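Local coordinates for CrmK (PDB 5I1V), which is an oxidase with covalently bound FAD that takes part in recycling shunt products during caerulomycin biosynthesis, at residues L18-D23 with E32-P37; V59-H64 with V98-T103; S83-G88 with V104-R109. One frame throughout, in Å; residues are numbered along the deposited sequence.

Contact 1: L18-D23 with E32-P37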
loop_
_atom_site.group_PDB
_atom_site.type_symbol
_atom_site.label_atom_id
_atom_site.label_comp_id
_atom_site.label_asym_id
_atom_site.label_seq_id
_atom_site.Cartn_x
_atom_site.Cartn_y
_atom_site.Cartn_z
ATOM N N LEU A 18 -16.544 -4.620 8.790
ATOM C CA LEU A 18 -15.183 -4.491 8.217
ATOM C C LEU A 18 -14.460 -5.833 8.224
ATOM O O LEU A 18 -13.953 -6.298 7.205
ATOM C CB LEU A 18 -14.409 -3.441 9.008
ATOM C CG LEU A 18 -13.036 -2.934 8.478
ATOM C CD1 LEU A 18 -11.963 -3.809 9.044
ATOM C CD2 LEU A 18 -12.962 -2.803 6.955
ATOM N N LEU A 19 -14.401 -6.486 9.388
ATOM C CA LEU A 19 -13.754 -7.793 9.431
ATOM C C LEU A 19 -14.369 -8.854 8.528
ATOM O O LEU A 19 -13.703 -9.817 8.174
ATOM C CB LEU A 19 -13.682 -8.306 10.875
ATOM C CG LEU A 19 -12.804 -7.437 11.773
ATOM C CD1 LEU A 19 -12.950 -7.915 13.187
ATOM C CD2 LEU A 19 -11.357 -7.511 11.327
ATOM N N ALA A 20 -15.632 -8.701 8.167
ATOM C CA ALA A 20 -16.315 -9.658 7.346
ATOM C C ALA A 20 -15.868 -9.627 5.878
ATOM O O ALA A 20 -16.097 -10.609 5.149
ATOM C CB ALA A 20 -17.784 -9.433 7.436
ATOM N N ARG A 21 -15.238 -8.524 5.468
ATOM C CA ARG A 21 -14.813 -8.283 4.111
ATOM C C ARG A 21 -13.296 -8.385 3.979
ATOM O O ARG A 21 -12.570 -7.960 4.859
ATOM C CB ARG A 21 -15.301 -6.911 3.679
ATOM C CG ARG A 21 -16.799 -6.876 3.521
ATOM C CD ARG A 21 -17.425 -5.535 3.818
ATOM N NE ARG A 21 -18.824 -5.638 3.418
ATOM C CZ ARG A 21 -19.818 -6.101 4.176
ATOM N NH1 ARG A 21 -21.017 -6.195 3.633
ATOM N NH2 ARG A 21 -19.646 -6.433 5.479
ATOM N N ALA A 22 -12.804 -9.069 2.956
ATOM C CA ALA A 22 -11.366 -9.138 2.764
ATOM C C ALA A 22 -11.153 -8.872 1.289
ATOM O O ALA A 22 -11.958 -8.138 0.698
ATOM C CB ALA A 22 -10.819 -10.479 3.227
ATOM N N ASP A 23 -10.114 -9.433 0.669
ATOM C CA ASP A 23 -9.739 -9.005 -0.664
ATOM C C ASP A 23 -10.797 -9.300 -1.735
ATOM O O ASP A 23 -10.858 -8.633 -2.796
ATOM C CB ASP A 23 -8.420 -9.658 -1.070
ATOM C CG ASP A 23 -7.989 -9.248 -2.477
ATOM O OD1 ASP A 23 -7.811 -8.026 -2.673
ATOM O OD2 ASP A 23 -7.899 -10.132 -3.380
ATOM N N GLU A 32 -20.371 -16.182 14.150
ATOM C CA GLU A 32 -20.787 -15.811 15.479
ATOM C C GLU A 32 -19.943 -14.667 16.024
ATOM O O GLU A 32 -20.447 -13.722 16.644
ATOM C CB GLU A 32 -20.573 -17.013 16.401
ATOM C CG GLU A 32 -21.611 -17.175 17.468
ATOM C CD GLU A 32 -21.220 -18.261 18.465
ATOM O OE1 GLU A 32 -21.241 -17.935 19.669
ATOM O OE2 GLU A 32 -20.869 -19.397 18.040
ATOM N N TYR A 33 -18.624 -14.794 15.841
ATOM C CA TYR A 33 -17.729 -13.760 16.217
ATOM C C TYR A 33 -16.421 -13.896 15.471
ATOM O O TYR A 33 -16.066 -14.977 14.984
ATOM C CB TYR A 33 -17.511 -13.746 17.757
ATOM C CG TYR A 33 -17.001 -15.004 18.371
ATOM C CD1 TYR A 33 -15.657 -15.243 18.503
ATOM C CD2 TYR A 33 -17.876 -15.960 18.816
ATOM C CE1 TYR A 33 -15.189 -16.398 19.109
ATOM C CE2 TYR A 33 -17.436 -17.129 19.367
ATOM C CZ TYR A 33 -16.083 -17.345 19.524
ATOM O OH TYR A 33 -15.649 -18.533 20.075
ATOM N N PHE A 34 -15.706 -12.792 15.366
ATOM C CA PHE A 34 -14.278 -12.792 15.038
ATOM C C PHE A 34 -13.491 -12.750 16.355
ATOM O O PHE A 34 -13.870 -12.053 17.355
ATOM C CB PHE A 34 -13.911 -11.567 14.202
ATOM C CG PHE A 34 -14.616 -11.510 12.883
ATOM C CD1 PHE A 34 -15.840 -10.890 12.773
ATOM C CD2 PHE A 34 -14.038 -12.059 11.755
ATOM C CE1 PHE A 34 -16.474 -10.793 11.543
ATOM C CE2 PHE A 34 -14.671 -11.971 10.537
ATOM C CZ PHE A 34 -15.896 -11.363 10.447
ATOM N N ARG A 35 -12.358 -13.444 16.383
ATOM C CA ARG A 35 -11.491 -13.364 17.544
ATOM C C ARG A 35 -10.143 -12.825 17.022
ATOM O O ARG A 35 -9.653 -13.342 16.040
ATOM C CB ARG A 35 -11.359 -14.767 18.165
ATOM C CG ARG A 35 -10.369 -14.860 19.332
ATOM C CD ARG A 35 -10.778 -14.104 20.549
ATOM N NE ARG A 35 -12.078 -14.544 21.070
ATOM C CZ ARG A 35 -12.276 -15.665 21.749
ATOM N NH1 ARG A 35 -11.270 -16.493 22.024
ATOM N NH2 ARG A 35 -13.479 -15.953 22.173
ATOM N N LEU A 36 -9.597 -11.762 17.624
ATOM C CA LEU A 36 -8.272 -11.240 17.261
ATOM C C LEU A 36 -7.292 -11.463 18.429
ATOM O O LEU A 36 -7.315 -10.686 19.378
ATOM C CB LEU A 36 -8.360 -9.748 16.981
ATOM C CG LEU A 36 -9.234 -9.205 15.825
ATOM C CD1 LEU A 36 -8.396 -8.469 14.783
ATOM C CD2 LEU A 36 -10.087 -10.210 15.131
ATOM N N PRO A 37 -6.501 -12.551 18.383
ATOM C CA PRO A 37 -5.528 -12.855 19.430
ATOM C C PRO A 37 -4.222 -12.076 19.252
ATOM O O PRO A 37 -3.910 -11.601 18.155
ATOM C CB PRO A 37 -5.333 -14.350 19.286
ATOM C CG PRO A 37 -5.635 -14.625 17.873
ATOM C CD PRO A 37 -6.551 -13.590 17.373
#
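L19, on helix 15-19, and F34, in strand 33-36, bring their backbones to 7.5 Å, CA to CA, and both point their CB atoms at the other segment. The gap is filled chiefly by the phenyl ring of F34, a flat apolar group suited to lying beneath the turn around L19 and A20. CB of L19 stands over the middle of one face, 3.6 Å from the ring centroid and only 2° off the normal, a CH-pi contact of nearly ideal shape. With CG beside the backbone N (chi1 -64°), L19 carries CD1 back toward the strand, where it lies 3.9 Å from CB of F34; the two side chains thus slide past one another in opposite directions. The same CD1 meets CD2 of L36 at 4.2 Å, and the branched leucines share this apolar junction. CZ of F34 comes obliquely to the backbone N of A20 at 3.5 Å and touches its CB at 4.0 Å, a small methyl that leaves the ring close. CE2 of F34 lies 3.3 Å from the carbonyl O of L19. Y16 meets the ring edge-to-face, and strand 77-80 supplies I78 beside it. An alanine in place of F34 is likely to leave CB of L19 without its ring face and open a gap between helix 15-19 and the sheet. All four touching residues are buried, and apolar and CH-pi contacts hold the two segments together, while the polar O of L19 has a partner beyond them, a weak hydrogen bond from NH1 of R60.

Contact 2: V59-H64 with V98-T103. With FAD (flavin-adenine dinucleotide), chain E.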
loop_
_atom_site.group_PDB
_atom_site.type_symbol
_atom_site.label_atom_id
_atom_site.label_comp_id
_atom_site.label_asym_id
_atom_site.label_seq_id
_atom_site.Cartn_x
_atom_site.Cartn_y
_atom_site.Cartn_z
ATOM N N VAL A 59 -9.159 -19.568 10.003
ATOM C CA VAL A 59 -8.178 -18.565 10.291
ATOM C C VAL A 59 -7.939 -17.637 9.113
ATOM O O VAL A 59 -7.849 -18.066 7.986
ATOM C CB VAL A 59 -6.828 -19.217 10.561
ATOM C CG1 VAL A 59 -5.798 -18.189 10.994
ATOM C CG2 VAL A 59 -7.021 -20.292 11.604
ATOM N N ARG A 60 -7.815 -16.357 9.407
ATOM C CA ARG A 60 -7.463 -15.403 8.395
ATOM C C ARG A 60 -6.154 -14.695 8.777
ATOM O O ARG A 60 -6.036 -14.266 9.907
ATOM C CB ARG A 60 -8.488 -14.344 8.361
ATOM C CG ARG A 60 -8.238 -13.441 7.175
ATOM C CD ARG A 60 -9.044 -12.249 7.294
ATOM N NE ARG A 60 -10.378 -12.504 6.821
ATOM C CZ ARG A 60 -11.446 -12.018 7.445
ATOM N NH1 ARG A 60 -11.295 -11.332 8.632
ATOM N NH2 ARG A 60 -12.654 -12.231 6.891
ATOM N N SER A 61 -5.230 -14.548 7.834
ATOM C CA SER A 61 -4.023 -13.789 8.063
ATOM C C SER A 61 -4.144 -12.507 7.250
ATOM O O SER A 61 -4.545 -11.466 7.805
ATOM C CB SER A 61 -2.768 -14.625 7.803
ATOM O OG SER A 61 -2.715 -15.683 8.759
ATOM N N GLY A 62 -3.843 -12.571 5.964
ATOM C CA GLY A 62 -3.983 -11.409 5.095
ATOM C C GLY A 62 -5.243 -11.262 4.293
ATOM O O GLY A 62 -5.475 -10.190 3.662
ATOM N N GLY A 63 -6.087 -12.280 4.295
ATOM C CA GLY A 63 -7.354 -12.171 3.582
ATOM C C GLY A 63 -7.315 -12.247 2.075
ATOM O O GLY A 63 -8.313 -11.931 1.424
ATOM N N HIS A 64 -6.226 -12.703 1.493
ATOM C CA HIS A 64 -6.129 -12.788 0.041
ATOM C C HIS A 64 -6.679 -14.008 -0.606
ATOM O O HIS A 64 -6.540 -14.160 -1.833
ATOM C CB HIS A 64 -4.677 -12.539 -0.383
ATOM C CG HIS A 64 -4.455 -11.105 -0.591
ATOM N ND1 HIS A 64 -4.610 -10.520 -1.831
ATOM C CD2 HIS A 64 -4.261 -10.098 0.284
ATOM C CE1 HIS A 64 -4.492 -9.207 -1.708
ATOM N NE2 HIS A 64 -4.294 -8.932 -0.435
ATOM N N VAL A 98 8.766 -14.540 11.694
ATOM C CA VAL A 98 7.728 -13.841 10.981
ATOM C C VAL A 98 6.389 -14.339 11.515
ATOM O O VAL A 98 5.992 -15.468 11.211
ATOM C CB VAL A 98 7.794 -14.083 9.451
ATOM C CG1 VAL A 98 6.645 -13.373 8.721
ATOM C CG2 VAL A 98 9.110 -13.631 8.814
ATOM N N GLU A 99 5.678 -13.508 12.260
ATOM C CA GLU A 99 4.296 -13.857 12.694
ATOM C C GLU A 99 3.358 -13.988 11.516
ATOM O O GLU A 99 3.550 -13.311 10.488
ATOM C CB GLU A 99 3.762 -12.880 13.741
ATOM C CG GLU A 99 4.349 -13.247 15.085
ATOM C CD GLU A 99 3.990 -12.314 16.236
ATOM O OE1 GLU A 99 3.430 -11.217 15.975
ATOM O OE2 GLU A 99 4.261 -12.702 17.407
ATOM N N ALA A 100 2.342 -14.845 11.665
ATOM C CA ALA A 100 1.478 -15.259 10.511
ATOM C C ALA A 100 0.750 -14.094 9.930
ATOM O O ALA A 100 0.352 -14.087 8.734
ATOM C CB ALA A 100 0.465 -16.279 10.968
ATOM N N GLY A 101 0.498 -13.093 10.756
ATOM C CA GLY A 101 -0.258 -11.962 10.261
ATOM C C GLY A 101 0.544 -10.850 9.663
ATOM O O GLY A 101 -0.048 -9.866 9.248
ATOM N N ALA A 102 1.867 -10.994 9.547
ATOM C CA ALA A 102 2.692 -10.007 8.826
ATOM C C ALA A 102 2.359 -10.100 7.339
ATOM O O ALA A 102 2.106 -11.187 6.837
ATOM C CB ALA A 102 4.172 -10.318 9.072
ATOM N N THR A 103 2.295 -8.972 6.633
ATOM C CA THR A 103 2.068 -9.008 5.190
ATOM C C THR A 103 3.411 -8.958 4.481
ATOM O O THR A 103 4.452 -8.476 5.028
ATOM C CB THR A 103 1.213 -7.827 4.755
ATOM O OG1 THR A 103 1.837 -6.631 5.217
ATOM C CG2 THR A 103 -0.144 -7.919 5.374
HETATM P PA FAD E . -6.126 -15.695 3.827
HETATM O O1A FAD E . -7.340 -15.415 2.975
HETATM O O2A FAD E . -6.115 -15.045 5.179
HETATM O O5B FAD E . -5.910 -17.244 3.967
HETATM C C5B FAD E . -5.662 -18.094 2.852
HETATM C C4B FAD E . -5.927 -19.549 3.266
HETATM O O4B FAD E . -4.901 -19.901 4.217
HETATM C C3B FAD E . -7.225 -19.857 3.981
HETATM O O3B FAD E . -7.536 -21.222 3.769
HETATM C C2B FAD E . -6.882 -19.663 5.431
HETATM O O2B FAD E . -7.796 -20.175 6.407
HETATM C C1B FAD E . -5.447 -20.202 5.479
HETATM N N9A FAD E . -4.621 -19.493 6.488
HETATM C C8A FAD E . -4.410 -18.152 6.649
HETATM N N7A FAD E . -3.669 -17.926 7.783
HETATM C C5A FAD E . -3.430 -19.115 8.295
HETATM C C6A FAD E . -2.687 -19.542 9.455
HETATM N N6A FAD E . -2.094 -18.603 10.166
HETATM N N1A FAD E . -2.649 -20.855 9.707
HETATM C C2A FAD E . -3.299 -21.765 8.951
HETATM N N3A FAD E . -3.968 -21.449 7.812
HETATM C C4A FAD E . -4.082 -20.128 7.522
HETATM N N1 FAD E . 1.029 -15.883 -4.231
HETATM C C2 FAD E . 2.297 -16.043 -4.675
HETATM O O2 FAD E . 2.895 -17.107 -4.471
HETATM N N3 FAD E . 2.970 -15.082 -5.344
HETATM C C4 FAD E . 2.452 -13.904 -5.670
HETATM O O4 FAD E . 3.132 -13.036 -6.256
HETATM C C4X FAD E . 1.093 -13.625 -5.228
HETATM N N5 FAD E . 0.496 -12.439 -5.522
HETATM C C5X FAD E . -0.717 -12.182 -5.006
HETATM C C6 FAD E . -1.280 -10.915 -5.156
HETATM C C7 FAD E . -2.540 -10.579 -4.661
HETATM C C7M FAD E . -3.085 -9.160 -4.861
HETATM C C8 FAD E . -3.276 -11.643 -3.946
HETATM C C8M FAD E . -4.653 -11.396 -3.393
HETATM C C9 FAD E . -2.741 -12.926 -3.785
HETATM C C9A FAD E . -1.478 -13.235 -4.288
HETATM N N10 FAD E . -0.906 -14.502 -4.126
HETATM C C10 FAD E . 0.394 -14.716 -4.544
HETATM C "C1'" FAD E . -1.687 -15.645 -3.653
HETATM C "C2'" FAD E . -1.527 -15.820 -2.177
HETATM O "O2'" FAD E . -0.302 -16.484 -1.933
HETATM C "C3'" FAD E . -2.670 -16.553 -1.559
HETATM O "O3'" FAD E . -3.895 -15.820 -1.837
HETATM C "C4'" FAD E . -2.456 -16.760 -0.045
HETATM O "O4'" FAD E . -3.167 -17.939 0.330
HETATM C "C5'" FAD E . -2.937 -15.554 0.736
HETATM O "O5'" FAD E . -2.631 -15.763 2.115
HETATM P P FAD E . -3.376 -14.805 3.135
HETATM O O1P FAD E . -3.240 -13.389 2.712
HETATM O O2P FAD E . -2.986 -15.169 4.533
HETATM O O3P FAD E . -4.920 -15.238 2.898
HETATM O O HOH W 1 -2.533 -9.453 8.279
#
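S61 meets A100 where two loops close around the adenine end of FAD: CB of S61 lies 3.3 Å from the carbonyl O of A100. The small hydroxyl of S61 fits between protein and cofactor and donates to N7A of FAD at 2.6 Å; a side chain one atom beyond CB, with OG beside the backbone N (chi1 -65°), reaches it. The methyl of A100 packs against N6A of FAD at 3.5 Å. Backbone N-H groups grip the diphosphate: N of S61 and N of G63 both donate to O2A, while N of G62 points almost straight at O2P (3.1 Å, 172°). A CB at G62 would come too close to O1P, which accounts for glycine there, and the positive phi of G63 favours glycine too. H64 ties the flavin covalently, ND1 to C8M, with C124 the second covalent anchor, as in bicovalent flavoenzymes of the berberine bridge type.

Behind this shell a water donates to O of S61 (2.9 Å) and O of G101 (2.7 Å), and a type I turn, closed by A102 N to E99 O, probably helps to orient the A100 carbonyl. The loops follow strands 57-60 and 95-99 of different sheets, and the second leads into helix 104-115.

Contact 3: S83-G88 with V104-R109; sequences SMSHVG and VGQIYR
In the FAD-binding domain of this PCMH-type flavoenzyme, strands 87-90 and 95-99 are antiparallel neighbours at the edge of a five-stranded sheet, and helix 104-115 follows them; S85 and V87 meet Q106 and I107 where the first turn of that helix packs against the start of the edge strand. The backbones come nearest at V87 and I107, with CA atoms 6.5 Å apart. CG2 of V87 touches CG1 of I107 at 3.8 Å, the two side chains crossing at about a right angle. Valine suits the extended strand, from which V87 offers one methyl branch to the helix. Isoleucine suits its place through its long CG1-CD1 branch: I107, whose CG1 lies beside its backbone N (chi1 -70°), also touches V98 of strand 95-99 and F119 of a loop.

Q106 makes the polar half of the contact on its partly exposed side. Its CG is directed away from the backbone N (chi1 168°) and the chain stays extended, long enough to span the gap to the loop before the strand. The amide is used at both ends. Q106, three residues after the N-cap T103, accepts from the backbone N of T103 through OE1. This bond probably limits the rotation of the amide and leaves NE2 turned to S85. On the loop side, S83 hydrogen-bonds through OG to N114 of the second subunit, placing the contact near the dimer interface. NE2 of Q106 donates to the carbonyl O of S85 at 2.9 Å, but weakly, with the N-H bent to 130°.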
loop_
_atom_site.group_PDB
_atom_site.type_symbol
_atom_site.label_atom_id
_atom_site.label_comp_id
_atom_site.label_asym_id
_atom_site.label_seq_id
_atom_site.Cartn_x
_atom_site.Cartn_y
_atom_site.Cartn_z
ATOM N N SER A 83 -3.333 -8.753 14.053
ATOM C CA SER A 83 -2.607 -8.108 15.140
ATOM C C SER A 83 -1.339 -8.864 15.593
ATOM O O SER A 83 -0.697 -8.432 16.515
ATOM C CB SER A 83 -3.544 -7.872 16.345
ATOM O OG SER A 83 -4.691 -7.075 15.959
ATOM N N MET A 84 -1.001 -9.990 14.980
ATOM C CA MET A 84 0.252 -10.692 15.241
ATOM C C MET A 84 1.109 -10.555 13.974
ATOM O O MET A 84 1.086 -11.411 13.107
ATOM C CB MET A 84 -0.026 -12.188 15.549
ATOM C CG MET A 84 -0.799 -12.413 16.844
ATOM S SD MET A 84 -1.225 -14.120 17.224
ATOM C CE MET A 84 0.351 -14.959 17.254
ATOM N N SER A 85 1.825 -9.444 13.868
ATOM C CA SER A 85 2.579 -9.140 12.656
ATOM C C SER A 85 4.052 -8.842 12.948
ATOM O O SER A 85 4.746 -8.238 12.141
ATOM C CB SER A 85 1.922 -7.969 11.944
ATOM O OG SER A 85 1.980 -6.857 12.852
ATOM N N HIS A 86 4.558 -9.273 14.113
ATOM C CA HIS A 86 5.953 -9.093 14.370
ATOM C C HIS A 86 6.864 -9.739 13.320
ATOM O O HIS A 86 6.644 -10.891 12.933
ATOM C CB HIS A 86 6.296 -9.634 15.758
ATOM C CG HIS A 86 7.749 -9.570 16.059
ATOM N ND1 HIS A 86 8.374 -8.389 16.398
ATOM C CD2 HIS A 86 8.711 -10.518 16.033
ATOM C CE1 HIS A 86 9.660 -8.621 16.598
ATOM N NE2 HIS A 86 9.888 -9.907 16.392
ATOM N N VAL A 87 7.912 -9.008 12.907
ATOM C CA VAL A 87 9.018 -9.511 12.045
ATOM C C VAL A 87 10.342 -9.112 12.730
ATOM O O VAL A 87 10.513 -7.965 13.102
ATOM C CB VAL A 87 8.968 -8.883 10.638
ATOM C CG1 VAL A 87 10.165 -9.288 9.789
ATOM C CG2 VAL A 87 7.693 -9.298 9.931
ATOM N N GLY A 88 11.217 -10.068 12.980
ATOM C CA GLY A 88 12.436 -9.807 13.754
ATOM C C GLY A 88 13.391 -10.981 13.634
ATOM O O GLY A 88 12.967 -12.084 13.349
ATOM N N VAL A 104 3.440 -9.470 3.270
ATOM C CA VAL A 104 4.729 -9.586 2.562
ATOM C C VAL A 104 5.421 -8.236 2.324
ATOM O O VAL A 104 6.646 -8.130 2.465
ATOM C CB VAL A 104 4.609 -10.314 1.226
ATOM C CG1 VAL A 104 3.972 -11.676 1.428
ATOM C CG2 VAL A 104 3.850 -9.468 0.285
ATOM N N GLY A 105 4.652 -7.198 2.040
ATOM C CA GLY A 105 5.250 -5.871 1.747
ATOM C C GLY A 105 6.064 -5.341 2.916
ATOM O O GLY A 105 7.168 -4.733 2.766
ATOM N N GLN A 106 5.480 -5.559 4.077
ATOM C CA GLN A 106 6.000 -5.163 5.344
ATOM C C GLN A 106 7.243 -5.951 5.679
ATOM O O GLN A 106 8.237 -5.402 6.140
ATOM C CB GLN A 106 4.921 -5.451 6.397
ATOM C CG GLN A 106 5.356 -5.379 7.838
ATOM C CD GLN A 106 4.391 -6.099 8.783
ATOM O OE1 GLN A 106 3.260 -6.509 8.403
ATOM N NE2 GLN A 106 4.828 -6.252 10.030
ATOM N N ILE A 107 7.151 -7.263 5.497
ATOM C CA ILE A 107 8.246 -8.163 5.719
ATOM C C ILE A 107 9.447 -7.696 4.858
ATOM O O ILE A 107 10.588 -7.574 5.361
ATOM C CB ILE A 107 7.845 -9.635 5.347
ATOM C CG1 ILE A 107 6.827 -10.220 6.326
ATOM C CG2 ILE A 107 9.042 -10.544 5.391
ATOM C CD1 ILE A 107 6.142 -11.480 5.830
ATOM N N TYR A 108 9.213 -7.402 3.581
ATOM C CA TYR A 108 10.330 -7.061 2.726
ATOM C C TYR A 108 11.009 -5.790 3.216
ATOM O O TYR A 108 12.246 -5.699 3.211
ATOM C CB TYR A 108 9.919 -6.844 1.291
ATOM C CG TYR A 108 9.447 -8.066 0.544
ATOM C CD1 TYR A 108 9.844 -9.346 0.910
ATOM C CD2 TYR A 108 8.616 -7.924 -0.575
ATOM C CE1 TYR A 108 9.400 -10.454 0.202
ATOM C CE2 TYR A 108 8.182 -9.030 -1.296
ATOM C CZ TYR A 108 8.579 -10.291 -0.892
ATOM O OH TYR A 108 8.160 -11.398 -1.584
ATOM N N ARG A 109 10.208 -4.812 3.626
ATOM C CA ARG A 109 10.736 -3.536 4.049
ATOM C C ARG A 109 11.548 -3.701 5.303
ATOM O O ARG A 109 12.612 -3.132 5.396
ATOM C CB ARG A 109 9.623 -2.519 4.313
ATOM C CG ARG A 109 9.130 -1.840 3.056
ATOM C CD ARG A 109 8.397 -0.576 3.465
ATOM N NE ARG A 109 7.023 -0.911 3.710
ATOM C CZ ARG A 109 6.037 -0.701 2.840
ATOM N NH1 ARG A 109 6.264 -0.114 1.660
ATOM N NH2 ARG A 109 4.801 -1.072 3.164
#

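How the contacts relate
Along the chain, contact 1 closes before contact 2 opens, whereas contacts 2 and 3 cross, their segments alternating. Contacts 2 and 3 are neighbours, with centres about 9 Å apart: both reach the five-stranded sheet, and E99 N probably hydrogen-bonds to H86 O, just before strand 87-90. Contact 1 lies about 12 Å from contact 2, centre to centre, and about 20 Å from contact 3. It shares with contact 2 the mixed four-stranded sheet, and the backbones of D23 and G63 probably hydrogen-bond between them. Contact 2, joining the loops that follow a strand of each sheet, thus lies at the FAD, probably where the two sheets come together, while contacts 1 and 3 each touch the second subunit.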